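Local coordinates for zinc uptake regulation protein (Escherichia coli, PDB 4MTE) that represses zinc-uptake genes, using zinc as a cofactor to bind their operator DNA, at residues 78-83 and 136-141; 96-101 and 109-114. All blocks are in the same frame, centred on the assembly; numbering follows the deposited sequence.

Overall arrangement
Both contacts involve one mixed sheet of the dimerisation domain, with centres about 10 Å apart. The residues of contact 2 fall between the two segments of contact 1. Strands 131-140 and 99-103 lie side by side, probably bonded through Ala139 N to Met100 O (2.7 Å) and Ile137 O to Met100 N (2.9 Å). Contact 2 adds strand 109-112 and two ligands of a zinc ion. Contact 1 ties strand 131-140 to the wing of the DNA-binding domain. The side chain of Val79 lies about 10 Å from the zinc of contact 2. Lys78 meets a DNA phosphate, whereas the nearest atom of contact 2 is about 14 Å from the DNA. Both also touch the second subunit.

Contact 1: 78-83 and 136-141; sequences KVESTN and VIEAHG. With nucleotides of chain F.
Glu138 reaches from its strand to the turn after strand 76-79 and grips two successive backbone amides. Its OE2 accepts from Glu80 N at 2.6 Å, and OE1 from Ser81 N at 2.7 Å. Both oxygens use their syn lone pairs, so the carboxylate forms a two-pronged clamp that fixes its rotation. The side chain is extended beyond CG (chi2 177°), which carries the carboxylate across.

Side-chain hydrogen bonds extend this grip. Ser81 OG donates to Glu138 OE1 at 2.7 Å, nearly along the C-O axis, so OE1 takes two donors from one residue. The same hydroxyl accepts from His140 NE2 at 2.6 Å, close to the plane of the imidazole. Asp104 holds ND1 at the other side of that ring. A hydrogen-bonded network thus links Asp104, His140, Ser81 and Glu138.

Van der Waals contact is slight: Val79 CG1 touches Glu138 OE1 at 3.6 Å, and the Glu80 side chain crosses that of Val136 at about a right angle, CG against CG1.

Lys78 NZ donates to OP1 of DA21 of chain F at 2.7 Å. Lys78 is extended as far as CE and bends at chi4 (66°), turning NZ to the phosphate.

Residues 136 and 138-141 also pair with an antiparallel strand of the second subunit. This is the junction of winged-helix and dimerisation domains in a Fur-family repressor, the wing's turn clamped to the dimer sheet.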
ATOM      1  N   LYS D  78      14.503  -7.158  19.419  1.00 38.54           N
ATOM      2  CA  LYS D  78      13.519  -6.667  18.474  1.00 37.99           C
ATOM      3  C   LYS D  78      12.564  -5.742  19.212  1.00 37.99           C
ATOM      4  O   LYS D  78      12.040  -6.094  20.271  1.00 40.89           O
ATOM      5  CB  LYS D  78      12.741  -7.834  17.868  1.00 42.34           C
ATOM      6  CG  LYS D  78      11.714  -7.417  16.832  1.00 48.74           C
ATOM      7  CD  LYS D  78      10.921  -8.610  16.335  1.00 69.09           C
ATOM      8  CE  LYS D  78       9.967  -8.222  15.219  1.00 57.80           C
ATOM      9  NZ  LYS D  78      10.699  -7.793  13.998  1.00 53.23           N
ATOM     10  N   VAL D  79      12.343  -4.558  18.651  1.00 37.51           N
ATOM     11  CA  VAL D  79      11.359  -3.624  19.184  1.00 41.34           C
ATOM     12  C   VAL D  79      10.030  -3.877  18.471  1.00 39.84           C
ATOM     13  O   VAL D  79       9.872  -3.536  17.298  1.00 34.82           O
ATOM     14  CB  VAL D  79      11.803  -2.158  18.978  1.00 45.50           C
ATOM     15  CG1 VAL D  79      10.905  -1.212  19.765  1.00 41.84           C
ATOM     16  CG2 VAL D  79      13.270  -1.980  19.374  1.00 49.31           C
ATOM     17  N   GLU D  80       9.079  -4.468  19.192  1.00 41.99           N
ATOM     18  CA  GLU D  80       7.851  -5.005  18.603  1.00 52.00           C
ATOM     19  C   GLU D  80       6.792  -3.954  18.266  1.00 53.42           C
ATOM     20  O   GLU D  80       5.991  -4.156  17.353  1.00 49.31           O
ATOM     21  CB  GLU D  80       7.231  -6.031  19.553  1.00 46.03           C
ATOM     22  CG  GLU D  80       8.138  -7.201  19.907  1.00 49.73           C
ATOM     23  CD  GLU D  80       8.263  -8.216  18.786  1.00 54.29           C
ATOM     24  OE1 GLU D  80       7.755  -7.956  17.676  1.00 59.70           O
ATOM     25  OE2 GLU D  80       8.871  -9.281  19.023  1.00 66.38           O
ATOM     26  N   SER D  81       6.764  -2.852  19.010  1.00 51.07           N
ATOM     27  CA  SER D  81       5.765  -1.812  18.778  1.00 51.84           C
ATOM     28  C   SER D  81       6.070  -1.107  17.464  1.00 47.01           C
ATOM     29  O   SER D  81       5.165  -0.727  16.720  1.00 67.63           O
ATOM     30  CB  SER D  81       5.739  -0.810  19.927  1.00 58.93           C
ATOM     31  OG  SER D  81       6.976  -0.133  20.043  1.00 60.22           O
ATOM     32  N   THR D  82       7.359  -0.931  17.196  1.00 54.77           N
ATOM     33  CA  THR D  82       7.831  -0.572  15.871  1.00 47.08           C
ATOM     34  C   THR D  82       8.056  -1.896  15.153  1.00 52.53           C
ATOM     35  O   THR D  82       7.437  -2.902  15.494  1.00 63.56           O
ATOM     36  CB  THR D  82       9.153   0.224  15.936  1.00 51.60           C
ATOM     37  OG1 THR D  82      10.186  -0.598  16.492  1.00 51.38           O
ATOM     38  CG2 THR D  82       8.991   1.473  16.794  1.00 48.61           C
ATOM     39  N   ASN D  83       8.933  -1.907  14.162  1.00 44.99           N
ATOM     40  CA  ASN D  83       9.397  -3.159  13.583  1.00 43.22           C
ATOM     41  C   ASN D  83      10.884  -2.999  13.330  1.00 49.88           C
ATOM     42  O   ASN D  83      11.376  -3.164  12.211  1.00 52.45           O
ATOM     43  CB  ASN D  83       8.612  -3.507  12.318  1.00 50.04           C
ATOM     44  CG  ASN D  83       7.168  -3.883  12.617  1.00 52.46           C
ATOM     45  OD1 ASN D  83       6.891  -4.969  13.129  1.00 42.25           O
ATOM     46  ND2 ASN D  83       6.243  -2.985  12.302  1.00 57.38           N
ATOM     47  N   VAL D 136       7.312  -8.372  26.932  1.00 52.37           N
ATOM     48  CA  VAL D 136       7.573  -7.263  26.028  1.00 59.56           C
ATOM     49  C   VAL D 136       7.131  -5.982  26.716  1.00 50.04           C
ATOM     50  O   VAL D 136       5.936  -5.725  26.862  1.00 55.43           O
ATOM     51  CB  VAL D 136       6.818  -7.425  24.695  1.00 52.50           C
ATOM     52  CG1 VAL D 136       7.108  -6.245  23.767  1.00 55.71           C
ATOM     53  CG2 VAL D 136       7.191  -8.745  24.031  1.00 50.16           C
ATOM     54  N   ILE D 137       8.103  -5.191  27.156  1.00 51.53           N
ATOM     55  CA  ILE D 137       7.823  -3.901  27.769  1.00 57.48           C
ATOM     56  C   ILE D 137       8.456  -2.809  26.927  1.00 51.31           C
ATOM     57  O   ILE D 137       9.679  -2.722  26.818  1.00 60.29           O
ATOM     58  CB  ILE D 137       8.353  -3.810  29.211  1.00 62.93           C
ATOM     59  CG1 ILE D 137       8.107  -5.123  29.957  1.00 56.91           C
ATOM     60  CG2 ILE D 137       7.703  -2.637  29.935  1.00 68.62           C
ATOM     61  CD1 ILE D 137       9.298  -6.058  29.945  1.00 81.41           C
ATOM     62  N   GLU D 138       7.609  -1.991  26.316  1.00 53.53           N
ATOM     63  CA  GLU D 138       8.063  -0.916  25.451  1.00 61.59           C
ATOM     64  C   GLU D 138       7.272   0.345  25.756  1.00 61.66           C
ATOM     65  O   GLU D 138       6.042   0.351  25.695  1.00 63.46           O
ATOM     66  CB  GLU D 138       7.908  -1.319  23.984  1.00 54.69           C
ATOM     67  CG  GLU D 138       8.733  -2.541  23.605  1.00 63.30           C
ATOM     68  CD  GLU D 138       8.524  -2.980  22.169  1.00 70.62           C
ATOM     69  OE1 GLU D 138       7.834  -2.260  21.419  1.00 65.18           O
ATOM     70  OE2 GLU D 138       9.052  -4.046  21.791  1.00 59.07           O
ATOM     71  N   ALA D 139       7.994   1.407  26.098  1.00 63.29           N
ATOM     72  CA  ALA D 139       7.384   2.673  26.476  1.00 71.73           C
ATOM     73  C   ALA D 139       7.627   3.704  25.383  1.00 78.67           C
ATOM     74  O   ALA D 139       8.737   3.821  24.864  1.00 78.99           O
ATOM     75  CB  ALA D 139       7.951   3.154  27.805  1.00 53.97           C
ATOM     76  N   HIS D 140       6.575   4.440  25.034  1.00 59.79           N
ATOM     77  CA  HIS D 140       6.663   5.495  24.034  1.00 71.04           C
ATOM     78  C   HIS D 140       6.460   6.855  24.680  1.00 90.57           C
ATOM     79  O   HIS D 140       5.689   6.995  25.629  1.00 86.90           O
ATOM     80  CB  HIS D 140       5.625   5.276  22.936  1.00 80.22           C
ATOM     81  CG  HIS D 140       5.912   4.090  22.072  1.00 85.66           C
ATOM     82  ND1 HIS D 140       6.575   4.190  20.868  1.00 88.73           N
ATOM     83  CD2 HIS D 140       5.639   2.776  22.246  1.00 76.65           C
ATOM     84  CE1 HIS D 140       6.692   2.987  20.334  1.00 83.30           C
ATOM     85  NE2 HIS D 140       6.133   2.113  21.149  1.00 84.56           N
ATOM     86  N   GLY D 141       7.161   7.855  24.158  1.00 80.79           N
ATOM     87  CA  GLY D 141       7.054   9.208  24.665  1.00 85.17           C
ATOM     88  C   GLY D 141       8.170  10.083  24.137  1.00 98.75           C
ATOM     89  O   GLY D 141       8.512  10.013  22.956  1.00 84.95           O
TER
ATOM     90  P    DA F  21      10.005  -7.034  10.235  1.00 33.68           P
ATOM     91  OP1  DA F  21       9.524  -7.403  11.582  1.00 42.26           O
ATOM     92  OP2  DA F  21      11.315  -6.370  10.061  1.00 49.82           O
ATOM     93  O5'  DA F  21      10.010  -8.357   9.347  1.00 40.76           O
ATOM     94  C5'  DA F  21       8.825  -9.126   9.315  1.00 36.10           C
ATOM     95  C4'  DA F  21       8.964 -10.308   8.374  1.00 32.21           C
ATOM     96  O4'  DA F  21       9.097  -9.835   7.014  1.00 38.98           O
ATOM     97  C3'  DA F  21      10.175 -11.207   8.610  1.00 34.23           C
ATOM     98  O3'  DA F  21       9.700 -12.418   9.175  1.00 36.65           O
ATOM     99  C2'  DA F  21      10.815 -11.387   7.228  1.00 40.26           C
ATOM    100  C1'  DA F  21       9.734 -10.864   6.290  1.00 36.57           C
ATOM    101  N9   DA F  21      10.194 -10.318   5.018  1.00 29.08           N
ATOM    102  C8   DA F  21      10.860  -9.145   4.789  1.00 26.77           C
ATOM    103  N7   DA F  21      11.125  -8.926   3.519  1.00 31.42           N
ATOM    104  C5   DA F  21      10.587 -10.029   2.876  1.00 38.75           C
ATOM    105  C6   DA F  21      10.526 -10.416   1.523  1.00 33.78           C
ATOM    106  N6   DA F  21      11.028  -9.706   0.505  1.00 26.53           N
ATOM    107  N1   DA F  21       9.915 -11.582   1.249  1.00 29.94           N
ATOM    108  C2   DA F  21       9.402 -12.311   2.242  1.00 34.94           C
ATOM    109  N3   DA F  21       9.396 -12.055   3.544  1.00 37.96           N
ATOM    110  C4   DA F  21      10.010 -10.892   3.789  1.00 26.31           C
TER

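Contact 2: 96-101 and 109-114. With ZN (zinc ion), chain N.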
ATOM      1  N   HIS D  96      18.660 -11.346  30.710  1.00122.52           N
ATOM      2  CA  HIS D  96      17.937 -10.355  31.493  1.00104.52           C
ATOM      3  C   HIS D  96      16.528 -10.102  30.978  1.00104.61           C
ATOM      4  O   HIS D  96      16.167 -10.523  29.877  1.00114.96           O
ATOM      5  CB  HIS D  96      18.710  -9.039  31.436  1.00103.33           C
ATOM      6  CG  HIS D  96      18.947  -8.550  30.041  1.00 85.09           C
ATOM      7  ND1 HIS D  96      19.883  -9.118  29.204  1.00 62.92           N
ATOM      8  CD2 HIS D  96      18.357  -7.561  29.329  1.00 68.96           C
ATOM      9  CE1 HIS D  96      19.866  -8.494  28.040  1.00 67.21           C
ATOM     10  NE2 HIS D  96      18.949  -7.546  28.089  1.00 56.32           N
ATOM     11  N   THR D  97      15.743  -9.411  31.798  1.00 98.34           N
ATOM     12  CA  THR D  97      14.496  -8.800  31.360  1.00100.65           C
ATOM     13  C   THR D  97      14.791  -7.321  31.169  1.00106.58           C
ATOM     14  O   THR D  97      15.688  -6.780  31.816  1.00 97.00           O
ATOM     15  CB  THR D  97      13.369  -8.965  32.400  1.00 89.07           C
ATOM     16  OG1 THR D  97      12.161  -8.384  31.892  1.00 97.10           O
ATOM     17  CG2 THR D  97      13.737  -8.293  33.726  1.00 88.11           C
ATOM     18  N   SER D  98      14.043  -6.664  30.289  1.00 80.89           N
ATOM     19  CA  SER D  98      14.293  -5.258  30.012  1.00 83.45           C
ATOM     20  C   SER D  98      13.049  -4.522  29.548  1.00 79.57           C
ATOM     21  O   SER D  98      12.128  -5.115  28.989  1.00 86.76           O
ATOM     22  CB  SER D  98      15.377  -5.117  28.949  1.00 80.90           C
ATOM     23  OG  SER D  98      14.924  -5.586  27.691  1.00 86.54           O
ATOM     24  N   ALA D  99      13.047  -3.215  29.789  1.00 79.29           N
ATOM     25  CA  ALA D  99      12.008  -2.330  29.291  1.00 66.70           C
ATOM     26  C   ALA D  99      12.658  -1.306  28.371  1.00 76.81           C
ATOM     27  O   ALA D  99      13.636  -0.657  28.744  1.00 74.40           O
ATOM     28  CB  ALA D  99      11.298  -1.642  30.447  1.00 69.86           C
ATOM     29  N   MET D 100      12.121  -1.177  27.163  1.00 61.93           N
ATOM     30  CA  MET D 100      12.648  -0.239  26.182  1.00 58.71           C
ATOM     31  C   MET D 100      11.917   1.086  26.288  1.00 64.82           C
ATOM     32  O   MET D 100      10.688   1.128  26.233  1.00 72.38           O
ATOM     33  CB  MET D 100      12.484  -0.803  24.770  1.00 67.53           C
ATOM     34  CG  MET D 100      13.246  -2.091  24.537  1.00 65.42           C
ATOM     35  SD  MET D 100      15.027  -1.839  24.514  1.00 72.03           S
ATOM     36  CE  MET D 100      15.604  -3.533  24.510  1.00 58.87           C
ATOM     37  N   PHE D 101      12.674   2.166  26.449  1.00 79.56           N
ATOM     38  CA  PHE D 101      12.098   3.504  26.436  1.00 66.40           C
ATOM     39  C   PHE D 101      12.416   4.164  25.108  1.00 66.08           C
ATOM     40  O   PHE D 101      13.583   4.317  24.748  1.00 76.95           O
ATOM     41  CB  PHE D 101      12.613   4.325  27.614  1.00 71.71           C
ATOM     42  CG  PHE D 101      12.086   3.855  28.936  1.00 66.37           C
ATOM     43  CD1 PHE D 101      11.004   4.484  29.528  1.00 64.68           C
ATOM     44  CD2 PHE D 101      12.649   2.763  29.571  1.00 76.56           C
ATOM     45  CE1 PHE D 101      10.510   4.044  30.739  1.00 63.22           C
ATOM     46  CE2 PHE D 101      12.156   2.320  30.781  1.00 75.20           C
ATOM     47  CZ  PHE D 101      11.086   2.961  31.365  1.00 64.26           C
ATOM     48  N   VAL D 109      16.484   4.985  21.740  1.00 66.68           N
ATOM     49  CA  VAL D 109      15.883   4.073  22.705  1.00 62.35           C
ATOM     50  C   VAL D 109      16.846   3.704  23.826  1.00 67.66           C
ATOM     51  O   VAL D 109      18.049   3.572  23.602  1.00 75.73           O
ATOM     52  CB  VAL D 109      15.363   2.778  22.033  1.00 82.73           C
ATOM     53  CG1 VAL D 109      14.333   3.107  20.961  1.00 70.36           C
ATOM     54  CG2 VAL D 109      16.516   1.966  21.450  1.00 93.64           C
ATOM     55  N   LYS D 110      16.306   3.539  25.030  1.00 68.23           N
ATOM     56  CA  LYS D 110      17.103   3.099  26.174  1.00 85.94           C
ATOM     57  C   LYS D 110      16.602   1.764  26.707  1.00 73.82           C
ATOM     58  O   LYS D 110      15.420   1.625  27.039  1.00 72.06           O
ATOM     59  CB  LYS D 110      17.074   4.147  27.292  1.00 95.99           C
ATOM     60  CG  LYS D 110      18.303   5.051  27.331  1.00 97.87           C
ATOM     61  CD  LYS D 110      19.509   4.359  27.962  1.00 97.53           C
ATOM     62  CE  LYS D 110      19.354   4.219  29.470  1.00102.08           C
ATOM     63  NZ  LYS D 110      20.605   3.751  30.133  1.00 91.15           N
ATOM     64  N   GLU D 111      17.500   0.780  26.773  1.00 66.58           N
ATOM     65  CA  GLU D 111      17.197  -0.477  27.445  1.00 76.29           C
ATOM     66  C   GLU D 111      17.510  -0.321  28.927  1.00 76.64           C
ATOM     67  O   GLU D 111      18.657  -0.075  29.301  1.00 90.09           O
ATOM     68  CB  GLU D 111      17.988  -1.663  26.870  1.00 62.15           C
ATOM     69  CG  GLU D 111      17.444  -2.982  27.407  1.00 51.80           C
ATOM     70  CD  GLU D 111      18.219  -4.235  27.016  1.00 45.18           C
ATOM     71  OE1 GLU D 111      17.818  -5.308  27.481  1.00 50.71           O
ATOM     72  OE2 GLU D 111      19.210  -4.199  26.267  1.00 37.78           O
ATOM     73  N   GLU D 112      16.486  -0.462  29.762  1.00 78.55           N
ATOM     74  CA  GLU D 112      16.647  -0.339  31.206  1.00 67.55           C
ATOM     75  C   GLU D 112      16.060  -1.555  31.911  1.00 76.64           C
ATOM     76  O   GLU D 112      14.917  -1.937  31.665  1.00 95.67           O
ATOM     77  CB  GLU D 112      15.981   0.942  31.710  1.00 82.27           C
ATOM     78  CG  GLU D 112      16.322   2.170  30.875  1.00105.37           C
ATOM     79  CD  GLU D 112      16.285   3.464  31.669  1.00120.92           C
ATOM     80  OE1 GLU D 112      16.866   3.506  32.777  1.00106.51           O
ATOM     81  OE2 GLU D 112      15.679   4.442  31.184  1.00108.46           O
ATOM     82  N   CYS D 113      16.855  -2.160  32.786  1.00 92.40           N
ATOM     83  CA  CYS D 113      16.433  -3.352  33.507  1.00 82.58           C
ATOM     84  C   CYS D 113      15.272  -3.027  34.438  1.00 90.80           C
ATOM     85  O   CYS D 113      15.063  -1.873  34.808  1.00 99.75           O
ATOM     86  CB  CYS D 113      17.599  -3.928  34.310  1.00 95.16           C
ATOM     87  SG  CYS D 113      17.238  -5.519  35.088  1.00130.24           S
ATOM     88  N   ALA D 114      14.521  -4.055  34.820  1.00104.91           N
ATOM     89  CA  ALA D 114      13.363  -3.878  35.686  1.00110.63           C
ATOM     90  C   ALA D 114      12.872  -5.228  36.203  1.00115.62           C
ATOM     91  O   ALA D 114      12.007  -5.858  35.594  1.00102.58           O
ATOM     92  CB  ALA D 114      12.247  -3.154  34.939  1.00 81.27           C
TER
HETATM   93 ZN    ZN N 202      19.206  -6.315  26.517  1.00 52.81          ZN
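The His96 and Glu111 side chains run toward each other and meet at a zinc ion. His96 NE2 binds the metal at 2.0 Å. Glu111 binds it through both oxygens, OE1 at 2.0 Å and OE2 at 2.1 Å. The ring and carboxylate planes are 41° apart, and OE1 sits at the imidazole edge. OE1 and NE2 are close because they are neighbouring ligands, not hydrogen-bonded partners. Glu111 has CG anti to the backbone N (chi1 -169°) and its chain extended beyond, which carries the carboxylate to the metal. Two-oxygen binding places zinc in the carboxylate plane and fixes the group's rotation. His77 and Cys88 complete the site.

The backbones satisfy each other in two hydrogen-bonded pairs. Ala99 N donates to Glu112 O at 2.9 Å, and Glu112 N returns a bond to Ala99 O. Phe101 N donates to Lys110 O, and Lys110 N to Phe101 O at 2.8 Å. Met100 and Glu111 form the non-hydrogen-bonded pair between them.

Thr97 OG1 is hydrogen-bonded to Glu118.

Met100 CE packs against the aliphatic Glu111 CG at 3.5 Å. On the other face, Phe101 crosses Glu112 at about a right angle and meets Phe130 of the second subunit edge-to-face.

This antiparallel beta hairpin gives Glu111 from its Met100/Glu111 face, and the loop before it gives His96, to the two-histidine, cysteine, glutamate zinc site of the Fur-family regulator.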